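Local coordinates for oxysterol-binding protein homolog 3 (Saccharomyces cerevisiae, PDB 4IC4) that carries lipids, sterols among them, in a hydrophobic pocket and transfers them between membranes through the cytosol, coupled to phosphoinositides, at residues P148-F153 against T165-Q170. Numbering follows the deposited sequence.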
ATOM      1  N   PRO A 148      17.087  -4.328   6.206  1.00 20.10           N
ATOM      2  CA  PRO A 148      15.678  -4.730   6.147  1.00 18.92           C
ATOM      3  C   PRO A 148      14.996  -4.078   4.947  1.00 16.46           C
ATOM      4  O   PRO A 148      15.515  -3.120   4.381  1.00 17.59           O
ATOM      5  CB  PRO A 148      15.130  -4.208   7.465  1.00 20.60           C
ATOM      6  CG  PRO A 148      15.864  -2.919   7.610  1.00 21.14           C
ATOM      7  CD  PRO A 148      17.287  -3.296   7.240  1.00 22.33           C
ATOM      8  N   PRO A 149      13.825  -4.589   4.546  1.00 15.54           N
ATOM      9  CA  PRO A 149      13.136  -3.991   3.400  1.00 13.79           C
ATOM     10  C   PRO A 149      12.636  -2.586   3.707  1.00 12.37           C
ATOM     11  O   PRO A 149      12.001  -2.354   4.737  1.00 13.19           O
ATOM     12  CB  PRO A 149      11.991  -4.958   3.145  1.00 13.76           C
ATOM     13  CG  PRO A 149      11.661  -5.438   4.530  1.00 17.38           C
ATOM     14  CD  PRO A 149      13.039  -5.705   5.103  1.00 17.64           C
ATOM     15  N   VAL A 150      12.937  -1.649   2.817  1.00 11.07           N
ATOM     16  CA  VAL A 150      12.493  -0.274   2.980  1.00  9.70           C
ATOM     17  C   VAL A 150      11.974   0.195   1.631  1.00  9.77           C
ATOM     18  O   VAL A 150      12.651   0.056   0.611  1.00  9.31           O
ATOM     19  CB  VAL A 150      13.636   0.665   3.432  1.00 10.04           C
ATOM     20  CG1 VAL A 150      13.117   2.091   3.563  1.00 11.44           C
ATOM     21  CG2 VAL A 150      14.197   0.198   4.769  1.00 12.61           C
ATOM     22  N   PHE A 151      10.763   0.739   1.636  1.00  7.82           N
ATOM     23  CA  PHE A 151      10.133   1.228   0.419  1.00  8.47           C
ATOM     24  C   PHE A 151       9.860   2.722   0.549  1.00  8.80           C
ATOM     25  O   PHE A 151       9.359   3.188   1.580  1.00  8.83           O
ATOM     26  CB  PHE A 151       8.826   0.468   0.182  1.00  7.89           C
ATOM     27  CG  PHE A 151       8.983  -1.023   0.219  1.00  8.26           C
ATOM     28  CD1 PHE A 151       9.558  -1.704  -0.851  1.00  9.08           C
ATOM     29  CD2 PHE A 151       8.578  -1.749   1.334  1.00  9.73           C
ATOM     30  CE1 PHE A 151       9.728  -3.091  -0.811  1.00  9.88           C
ATOM     31  CE2 PHE A 151       8.744  -3.141   1.384  1.00 10.45           C
ATOM     32  CZ  PHE A 151       9.321  -3.810   0.307  1.00  9.03           C
ATOM     33  N   ALA A 152      10.194   3.475  -0.494  1.00  7.48           N
ATOM     34  CA  ALA A 152       9.987   4.919  -0.488  1.00  8.18           C
ATOM     35  C   ALA A 152       8.914   5.298  -1.491  1.00  8.44           C
ATOM     36  O   ALA A 152       8.884   4.769  -2.607  1.00  8.24           O
ATOM     37  CB  ALA A 152      11.295   5.635  -0.813  1.00  8.25           C
ATOM     38  N   PHE A 153       8.036   6.211  -1.084  1.00  7.53           N
ATOM     39  CA  PHE A 153       6.929   6.672  -1.921  1.00  8.17           C
ATOM     40  C   PHE A 153       6.824   8.188  -1.942  1.00  9.24           C
ATOM     41  O   PHE A 153       7.048   8.850  -0.929  1.00  8.99           O
ATOM     42  CB  PHE A 153       5.590   6.142  -1.392  1.00  8.59           C
ATOM     43  CG  PHE A 153       5.444   4.654  -1.467  1.00  9.23           C
ATOM     44  CD1 PHE A 153       4.710   4.061  -2.491  1.00 12.50           C
ATOM     45  CD2 PHE A 153       6.057   3.839  -0.522  1.00 10.72           C
ATOM     46  CE1 PHE A 153       4.595   2.672  -2.572  1.00 12.26           C
ATOM     47  CE2 PHE A 153       5.947   2.453  -0.597  1.00 13.29           C
ATOM     48  CZ  PHE A 153       5.216   1.873  -1.625  1.00 12.88           C
ATOM     49  N   THR A 165       8.248   6.585   3.907  1.00  8.72           N
ATOM     50  CA  THR A 165       9.386   5.670   3.937  1.00  9.71           C
ATOM     51  C   THR A 165       8.868   4.592   4.872  1.00 10.40           C
ATOM     52  O   THR A 165       8.632   4.848   6.057  1.00 11.47           O
ATOM     53  CB  THR A 165      10.649   6.336   4.516  1.00  8.77           C
ATOM     54  OG1 THR A 165      11.081   7.383   3.634  1.00 11.35           O
ATOM     55  CG2 THR A 165      11.760   5.313   4.658  1.00 10.69           C
ATOM     56  N   VAL A 166       8.693   3.383   4.351  1.00  9.93           N
ATOM     57  CA  VAL A 166       8.105   2.334   5.161  1.00 10.71           C
ATOM     58  C   VAL A 166       8.769   0.966   5.139  1.00 10.07           C
ATOM     59  O   VAL A 166       9.307   0.520   4.123  1.00  8.80           O
ATOM     60  CB  VAL A 166       6.630   2.170   4.758  1.00 10.42           C
ATOM     61  CG1 VAL A 166       6.544   1.772   3.287  1.00 11.98           C
ATOM     62  CG2 VAL A 166       5.954   1.135   5.616  1.00 12.30           C
ATOM     63  N   THR A 167       8.707   0.305   6.287  1.00 10.80           N
ATOM     64  CA  THR A 167       9.241  -1.035   6.455  1.00 11.67           C
ATOM     65  C   THR A 167       8.141  -1.884   7.068  1.00 13.01           C
ATOM     66  O   THR A 167       7.767  -1.673   8.224  1.00 11.18           O
ATOM     67  CB  THR A 167      10.452  -1.059   7.408  1.00 12.65           C
ATOM     68  OG1 THR A 167      11.566  -0.416   6.780  1.00 14.20           O
ATOM     69  CG2 THR A 167      10.836  -2.502   7.750  1.00 14.60           C
ATOM     70  N   PRO A 168       7.580  -2.828   6.297  1.00 12.70           N
ATOM     71  CA  PRO A 168       6.520  -3.680   6.845  1.00 13.44           C
ATOM     72  C   PRO A 168       7.145  -4.589   7.895  1.00 13.86           C
ATOM     73  O   PRO A 168       8.304  -4.982   7.766  1.00 16.16           O
ATOM     74  CB  PRO A 168       6.035  -4.460   5.626  1.00 13.84           C
ATOM     75  CG  PRO A 168       6.303  -3.508   4.485  1.00 13.30           C
ATOM     76  CD  PRO A 168       7.673  -2.978   4.833  1.00 13.24           C
ATOM     77  N   SER A 169       6.392  -4.907   8.940  1.00 16.67           N
ATOM     78  CA  SER A 169       6.910  -5.779   9.984  1.00 18.09           C
ATOM     79  C   SER A 169       5.820  -6.743  10.413  1.00 19.69           C
ATOM     80  O   SER A 169       4.632  -6.477  10.224  1.00 16.62           O
ATOM     81  CB  SER A 169       7.385  -4.965  11.189  1.00 19.53           C
ATOM     82  OG  SER A 169       6.291  -4.432  11.909  1.00 22.49           O
ATOM     83  N   GLN A 170       6.234  -7.861  10.994  1.00 24.68           N
ATOM     84  CA  GLN A 170       5.299  -8.881  11.438  1.00 30.10           C
ATOM     85  C   GLN A 170       5.858  -9.669  12.614  1.00 32.86           C
ATOM     86  O   GLN A 170       7.063  -9.912  12.699  1.00 33.65           O
ATOM     87  CB  GLN A 170       4.999  -9.829  10.281  1.00 31.70           C
ATOM     88  CG  GLN A 170       6.256 -10.344   9.600  1.00 36.30           C
ATOM     89  CD  GLN A 170       5.967 -11.131   8.340  1.00 38.21           C
ATOM     90  OE1 GLN A 170       6.884 -11.520   7.619  1.00 40.37           O
ATOM     91  NE2 GLN A 170       4.689 -11.373   8.069  1.00 39.93           N
TER
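The Phe-151 ring takes Pro-168 at its edge: Pro-168 CD lies in the ring plane, 3.6 Å from Phe-151 CE2, and the two side chains cross at about a right angle. On the same side of the sheet, Phe-153 CE2 meets Val-166 CG1 obliquely at 4.0 Å. That methyl stands between its own backbone N and carbonyl carbon (chi1 61°), which also brings it over Phe-151 O. In the backbone, Phe-151 and Val-166 form an antiparallel hydrogen-bonded pair, Phe-151 N to Val-166 O and Val-166 N to Phe-151 O, each 2.9 Å and both nearly straight. Beyond this pair a side chain supplies the next bond across: Thr-167 OG1, anti to its carbonyl carbon (chi1 -70°), donates to Pro-149 O at 2.8 Å, tilted 20° from the carbonyl plane. A valine in place of Thr-167 would probably leave the Pro-149 carbonyl without this donor and Pro-149 less firmly held to the neighbouring strand. Val-150 CG1 packs on Thr-165 CG2 at 3.7 Å, while Thr-165 OG1 is hydrogen-bonded to Trp-372 N. The pairing belongs to the hairpin of strands 150-157 and 160-172 in the OSBP-related domain, flanked by strands 137-145 and 177-189. Helix 71-76 packs on Phe-151, Phe-153 and Val-166, and Pro-149 follows closely on His-146 and Arg-147, which bind phosphatidylinositol 4-phosphate.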